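Local coordinates for protein transcriptional regulator, Crp/Fnr family (Eubacterium rectale ATCC 33656, PDB 3DV8) that probably regulates transcription, pairing a cyclic nucleotide-binding-type sensor domain with a Crp-like helix-turn-helix domain expected to bind DNA, at residues 46-60 / 92-106. Numbering follows the deposited sequence.
Sequences GLLLVKSGQLRTYIL and EVTIEAEKDTDLWII
Leu49 and Trp104 exchange two backbone hydrogen bonds, as do Tyr58 and Thr94 further along. Both pairs belong to the antiparallel beta roll of the cyclic nucleotide-binding domain, a cupin-type fold. Strand 46-50 runs beside 101-106 in one sheet, and strand 55-60 beside 94-97 in the other. The two segments cross from one sheet to the other side by side. There Lys51 N and Ser52 N both donate to Asp102 O, a classic beta bulge. At Gly53 a side chain would collide with Thr101 OG1. Thr101 OG1 accepts from Gln54 N (3.1 Å) and donates to Lys99 O.

Apolar side chains from both sheets line the inside of the roll. Leu48 sends CD1 to Leu103 CD2 (3.8 Å) and CD2 to Ile105 CG1. Leu55 lies against Ala97, and Ile37 adjoins both leucines. On the other face, Leu49 CD2 reaches Trp104 CE3 at 3.5 Å. The Lys51 methylene chain crosses the same indole, with CB in an off-centre CH-pi contact.

Polar side chains gather beyond the bulge, near the start of strand 55-60. The extended Gln54 chain puts its amide between two charged groups. Gln54 NE2 gives a nearly straight bond to Glu98 OE1 (2.6 Å), meeting it from above the carboxylate plane. Gln54 OE1 accepts from Lys99 NZ (2.7 Å). Arg71 and Glu163 form salt bridges with Glu98 and Lys99, respectively. An alanine here would remove both amide bonds, and Glu98 and Lys99 would probably lose the group that joins them.

Arg56 NH1 makes a long, weak salt bridge to Glu96 OE2; Thr68 and Glu66 also hold this guanidinium. With CG between the backbone N and the carbonyl carbon (chi1 66°), the Tyr58 ring leans across strand 94-97. Thr94 CB sits over one face of the Tyr58 ring, and Arg56 NH1 lies 3.3 Å above the ring plane on the opposite face.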
loop_
_atom_site.group_PDB
_atom_site.type_symbol
_atom_site.label_atom_id
_atom_site.label_comp_id
_atom_site.label_asym_id
_atom_site.label_seq_id
_atom_site.Cartn_x
_atom_site.Cartn_y
_atom_site.Cartn_z
ATOM N N GLY A 46 16.155 -9.787 -9.381
ATOM C CA GLY A 46 15.310 -9.663 -10.571
ATOM C C GLY A 46 13.882 -10.075 -10.306
ATOM O O GLY A 46 13.515 -10.324 -9.154
ATOM N N LEU A 47 13.079 -10.127 -11.369
ATOM C CA LEU A 47 11.685 -10.578 -11.263
ATOM C C LEU A 47 11.709 -12.091 -11.101
ATOM O O LEU A 47 12.511 -12.753 -11.753
ATOM C CB LEU A 47 10.826 -10.183 -12.475
ATOM C CG LEU A 47 10.426 -8.703 -12.562
ATOM C CD1 LEU A 47 11.580 -7.771 -12.956
ATOM C CD2 LEU A 47 9.297 -8.561 -13.545
ATOM N N LEU A 48 10.853 -12.617 -10.220
ATOM C CA LEU A 48 10.779 -14.054 -9.931
ATOM C C LEU A 48 9.453 -14.598 -10.452
ATOM O O LEU A 48 8.412 -14.030 -10.151
ATOM C CB LEU A 48 10.888 -14.345 -8.419
ATOM C CG LEU A 48 11.971 -13.615 -7.616
ATOM C CD1 LEU A 48 11.830 -13.888 -6.130
ATOM C CD2 LEU A 48 13.364 -13.964 -8.103
ATOM N N LEU A 49 9.504 -15.668 -11.250
ATOM C CA LEU A 49 8.313 -16.372 -11.742
ATOM C C LEU A 49 8.294 -17.679 -10.944
ATOM O O LEU A 49 9.224 -18.496 -11.042
ATOM C CB LEU A 49 8.389 -16.634 -13.251
ATOM C CG LEU A 49 7.172 -17.298 -13.917
ATOM C CD1 LEU A 49 5.895 -16.460 -13.757
ATOM C CD2 LEU A 49 7.431 -17.583 -15.405
ATOM N N VAL A 50 7.264 -17.850 -10.124
ATOM C CA VAL A 50 7.124 -19.036 -9.288
ATOM C C VAL A 50 6.574 -20.183 -10.139
ATOM O O VAL A 50 5.405 -20.170 -10.513
ATOM C CB VAL A 50 6.203 -18.751 -8.051
ATOM C CG1 VAL A 50 5.969 -20.019 -7.219
ATOM C CG2 VAL A 50 6.794 -17.632 -7.174
ATOM N N LYS A 51 7.432 -21.145 -10.486
ATOM C CA LYS A 51 6.994 -22.357 -11.201
ATOM C C LYS A 51 6.147 -23.198 -10.238
ATOM O O LYS A 51 5.046 -23.632 -10.591
ATOM C CB LYS A 51 8.173 -23.200 -11.708
ATOM C CG LYS A 51 7.740 -24.410 -12.569
ATOM C CD LYS A 51 8.870 -25.403 -12.806
ATOM C CE LYS A 51 8.352 -26.668 -13.478
ATOM N NZ LYS A 51 9.419 -27.691 -13.626
ATOM N N SER A 52 6.681 -23.417 -9.033
ATOM C CA SER A 52 6.018 -24.225 -8.015
ATOM C C SER A 52 6.547 -23.902 -6.619
ATOM O O SER A 52 7.741 -24.038 -6.377
ATOM C CB SER A 52 6.244 -25.706 -8.334
ATOM O OG SER A 52 5.677 -26.546 -7.355
ATOM N N GLY A 53 5.663 -23.475 -5.716
ATOM C CA GLY A 53 6.041 -23.136 -4.340
ATOM C C GLY A 53 5.237 -22.009 -3.704
ATOM O O GLY A 53 4.124 -21.684 -4.144
ATOM N N GLN A 54 5.824 -21.416 -2.663
ATOM C CA GLN A 54 5.172 -20.376 -1.877
ATOM C C GLN A 54 6.202 -19.392 -1.297
ATOM O O GLN A 54 7.134 -19.811 -0.601
ATOM C CB GLN A 54 4.349 -21.037 -0.770
ATOM C CG GLN A 54 3.433 -20.090 0.019
ATOM C CD GLN A 54 2.628 -20.820 1.088
ATOM O OE1 GLN A 54 2.031 -21.867 0.833
ATOM N NE2 GLN A 54 2.603 -20.261 2.283
ATOM N N LEU A 55 6.036 -18.103 -1.636
ATOM C CA LEU A 55 6.892 -17.005 -1.168
ATOM C C LEU A 55 6.076 -16.074 -0.283
ATOM O O LEU A 55 4.852 -15.950 -0.440
ATOM C CB LEU A 55 7.490 -16.210 -2.332
ATOM C CG LEU A 55 8.365 -16.963 -3.342
ATOM C CD1 LEU A 55 8.863 -15.986 -4.419
ATOM C CD2 LEU A 55 9.547 -17.684 -2.665
ATOM N N ARG A 56 6.775 -15.415 0.633
ATOM C CA ARG A 56 6.172 -14.511 1.588
ATOM C C ARG A 56 6.902 -13.159 1.604
ATOM O O ARG A 56 8.081 -13.102 1.985
ATOM C CB ARG A 56 6.278 -15.165 2.955
ATOM C CG ARG A 56 5.638 -14.401 4.097
ATOM C CD ARG A 56 6.466 -14.511 5.356
ATOM N NE ARG A 56 5.971 -13.607 6.391
ATOM C CZ ARG A 56 6.618 -13.286 7.506
ATOM N NH1 ARG A 56 7.848 -13.723 7.736
ATOM N NH2 ARG A 56 6.038 -12.455 8.366
ATOM N N THR A 57 6.192 -12.090 1.203
ATOM C CA THR A 57 6.712 -10.722 1.240
ATOM C C THR A 57 6.269 -10.107 2.563
ATOM O O THR A 57 5.093 -10.111 2.877
ATOM C CB THR A 57 6.231 -9.889 0.063
ATOM O OG1 THR A 57 6.719 -10.494 -1.133
ATOM C CG2 THR A 57 6.758 -8.441 0.149
ATOM N N TYR A 58 7.229 -9.612 3.339
ATOM C CA TYR A 58 6.963 -9.000 4.637
ATOM C C TYR A 58 7.908 -7.840 4.947
ATOM O O TYR A 58 8.890 -7.589 4.219
ATOM C CB TYR A 58 7.027 -10.067 5.741
ATOM C CG TYR A 58 8.384 -10.718 6.009
ATOM C CD1 TYR A 58 8.940 -11.647 5.110
ATOM C CD2 TYR A 58 9.079 -10.465 7.201
ATOM C CE1 TYR A 58 10.178 -12.276 5.373
ATOM C CE2 TYR A 58 10.311 -11.079 7.471
ATOM C CZ TYR A 58 10.853 -11.988 6.556
ATOM O OH TYR A 58 12.061 -12.582 6.831
ATOM N N ILE A 59 7.576 -7.123 6.017
ATOM C CA ILE A 59 8.380 -6.008 6.491
ATOM C C ILE A 59 8.760 -6.271 7.939
ATOM O O ILE A 59 8.029 -6.939 8.659
ATOM C CB ILE A 59 7.689 -4.633 6.267
ATOM C CG1 ILE A 59 6.343 -4.516 7.009
ATOM C CG2 ILE A 59 7.512 -4.402 4.767
ATOM C CD1 ILE A 59 5.705 -3.141 6.896
ATOM N N LEU A 60 9.921 -5.755 8.327
ATOM C CA LEU A 60 10.490 -5.912 9.656
ATOM C C LEU A 60 10.664 -4.548 10.304
ATOM O O LEU A 60 11.175 -3.628 9.663
ATOM C CB LEU A 60 11.868 -6.599 9.558
ATOM C CG LEU A 60 11.957 -8.126 9.624
ATOM C CD1 LEU A 60 13.224 -8.619 8.954
ATOM C CD2 LEU A 60 11.895 -8.599 11.079
ATOM N N GLU A 92 11.457 -0.785 1.620
ATOM C CA GLU A 92 12.099 -2.083 1.510
ATOM C C GLU A 92 11.221 -3.192 2.101
ATOM O O GLU A 92 10.437 -2.964 3.027
ATOM C CB GLU A 92 13.565 -2.075 1.996
ATOM C CG GLU A 92 13.925 -1.100 3.097
ATOM C CD GLU A 92 15.392 -1.136 3.497
ATOM O OE1 GLU A 92 16.220 -1.799 2.832
ATOM O OE2 GLU A 92 15.707 -0.478 4.510
ATOM N N VAL A 93 11.309 -4.365 1.478
ATOM C CA VAL A 93 10.557 -5.552 1.866
ATOM C C VAL A 93 11.503 -6.746 1.900
ATOM O O VAL A 93 12.540 -6.736 1.221
ATOM C CB VAL A 93 9.382 -5.848 0.872
ATOM C CG1 VAL A 93 8.405 -4.669 0.817
ATOM C CG2 VAL A 93 9.897 -6.193 -0.535
ATOM N N THR A 94 11.150 -7.749 2.706
ATOM C CA THR A 94 11.885 -9.007 2.786
ATOM C C THR A 94 10.991 -10.082 2.149
ATOM O O THR A 94 9.794 -10.155 2.448
ATOM C CB THR A 94 12.299 -9.345 4.232
ATOM O OG1 THR A 94 13.145 -8.296 4.719
ATOM C CG2 THR A 94 13.067 -10.677 4.305
ATOM N N ILE A 95 11.572 -10.874 1.241
ATOM C CA ILE A 95 10.866 -11.958 0.544
ATOM C C ILE A 95 11.596 -13.257 0.876
ATOM O O ILE A 95 12.832 -13.323 0.743
ATOM C CB ILE A 95 10.807 -11.761 -0.991
ATOM C CG1 ILE A 95 10.328 -10.337 -1.351
ATOM C CG2 ILE A 95 9.876 -12.798 -1.608
ATOM C CD1 ILE A 95 10.462 -9.986 -2.812
ATOM N N GLU A 96 10.842 -14.264 1.326
ATOM C CA GLU A 96 11.407 -15.568 1.679
ATOM C C GLU A 96 10.504 -16.727 1.256
ATOM O O GLU A 96 9.293 -16.542 1.102
ATOM C CB GLU A 96 11.672 -15.628 3.189
ATOM C CG GLU A 96 10.409 -15.661 4.057
ATOM C CD GLU A 96 10.680 -15.655 5.551
ATOM O OE1 GLU A 96 11.792 -15.285 5.985
ATOM O OE2 GLU A 96 9.749 -16.012 6.297
ATOM N N ALA A 97 11.102 -17.914 1.111
ATOM C CA ALA A 97 10.378 -19.138 0.732
ATOM C C ALA A 97 9.707 -19.781 1.956
ATOM O O ALA A 97 10.396 -20.180 2.899
ATOM C CB ALA A 97 11.338 -20.150 0.068
ATOM N N GLU A 98 8.377 -19.871 1.941
ATOM C CA GLU A 98 7.614 -20.564 3.008
ATOM C C GLU A 98 7.566 -22.080 2.835
ATOM O O GLU A 98 7.313 -22.801 3.800
ATOM C CB GLU A 98 6.193 -20.030 3.130
ATOM C CG GLU A 98 6.126 -18.718 3.812
ATOM C CD GLU A 98 4.703 -18.306 4.063
ATOM O OE1 GLU A 98 3.921 -18.195 3.083
ATOM O OE2 GLU A 98 4.389 -18.081 5.248
ATOM N N LYS A 99 7.705 -22.532 1.593
ATOM C CA LYS A 99 7.836 -23.942 1.234
ATOM C C LYS A 99 8.965 -23.985 0.222
ATOM O O LYS A 99 9.387 -22.917 -0.263
ATOM C CB LYS A 99 6.542 -24.461 0.623
ATOM C CG LYS A 99 5.367 -24.460 1.603
ATOM C CD LYS A 99 4.130 -25.066 0.953
ATOM C CE LYS A 99 3.015 -25.290 1.954
ATOM N NZ LYS A 99 2.466 -24.027 2.440
ATOM N N ASP A 100 9.484 -25.185 -0.065
ATOM C CA ASP A 100 10.543 -25.355 -1.082
ATOM C C ASP A 100 9.977 -24.858 -2.398
ATOM O O ASP A 100 8.905 -25.311 -2.794
ATOM C CB ASP A 100 10.975 -26.815 -1.238
ATOM C CG ASP A 100 11.776 -27.332 -0.060
ATOM O OD1 ASP A 100 11.999 -26.599 0.928
ATOM O OD2 ASP A 100 12.191 -28.504 -0.137
ATOM N N THR A 101 10.676 -23.934 -3.054
ATOM C CA THR A 101 10.160 -23.287 -4.260
ATOM C C THR A 101 11.096 -23.338 -5.471
ATOM O O THR A 101 12.299 -23.105 -5.345
ATOM C CB THR A 101 9.797 -21.821 -3.945
ATOM O OG1 THR A 101 8.936 -21.788 -2.798
ATOM C CG2 THR A 101 9.090 -21.161 -5.126
ATOM N N ASP A 102 10.517 -23.661 -6.629
ATOM C CA ASP A 102 11.208 -23.658 -7.921
ATOM C C ASP A 102 10.860 -22.337 -8.604
ATOM O O ASP A 102 9.691 -22.089 -8.910
ATOM C CB ASP A 102 10.759 -24.832 -8.794
ATOM C CG ASP A 102 11.206 -26.159 -8.247
ATOM O OD1 ASP A 102 12.397 -26.281 -7.886
ATOM O OD2 ASP A 102 10.376 -27.092 -8.210
ATOM N N LEU A 103 11.886 -21.507 -8.821
ATOM C CA LEU A 103 11.759 -20.183 -9.430
ATOM C C LEU A 103 12.568 -20.063 -10.717
ATOM O O LEU A 103 13.523 -20.803 -10.944
ATOM C CB LEU A 103 12.327 -19.090 -8.499
ATOM C CG LEU A 103 11.789 -18.766 -7.112
ATOM C CD1 LEU A 103 11.920 -19.945 -6.175
ATOM C CD2 LEU A 103 12.583 -17.595 -6.547
ATOM N N TRP A 104 12.135 -19.115 -11.540
ATOM C CA TRP A 104 12.895 -18.610 -12.673
ATOM C C TRP A 104 13.140 -17.154 -12.296
ATOM O O TRP A 104 12.244 -16.509 -11.726
ATOM C CB TRP A 104 12.118 -18.632 -13.980
ATOM C CG TRP A 104 11.958 -19.950 -14.586
ATOM C CD1 TRP A 104 12.935 -20.711 -15.133
ATOM C CD2 TRP A 104 10.732 -20.653 -14.782
ATOM N NE1 TRP A 104 12.402 -21.871 -15.638
ATOM C CE2 TRP A 104 11.047 -21.861 -15.439
ATOM C CE3 TRP A 104 9.391 -20.386 -14.458
ATOM C CZ2 TRP A 104 10.069 -22.812 -15.780
ATOM C CZ3 TRP A 104 8.411 -21.335 -14.795
ATOM C CH2 TRP A 104 8.762 -22.533 -15.451
ATOM N N ILE A 105 14.338 -16.652 -12.595
ATOM C CA ILE A 105 14.688 -15.254 -12.358
ATOM C C ILE A 105 15.012 -14.585 -13.704
ATOM O O ILE A 105 15.815 -15.104 -14.475
ATOM C CB ILE A 105 15.891 -15.088 -11.407
ATOM C CG1 ILE A 105 15.744 -15.970 -10.153
ATOM C CG2 ILE A 105 16.050 -13.601 -11.029
ATOM C CD1 ILE A 105 16.861 -15.779 -9.132
ATOM N N ILE A 106 14.337 -13.474 -13.997
ATOM C CA ILE A 106 14.633 -12.642 -15.158
ATOM C C ILE A 106 15.504 -11.547 -14.537
ATOM O O ILE A 106 14.991 -10.795 -13.709
ATOM C CB ILE A 106 13.368 -12.005 -15.792
ATOM C CG1 ILE A 106 12.371 -13.079 -16.239
ATOM C CG2 ILE A 106 13.760 -11.112 -16.984
ATOM C CD1 ILE A 106 11.066 -12.500 -16.747
HETATM O O HOH W 1 10.679 -27.792 -11.173
HETATM O O HOH W 2 11.303 -4.302 5.836
#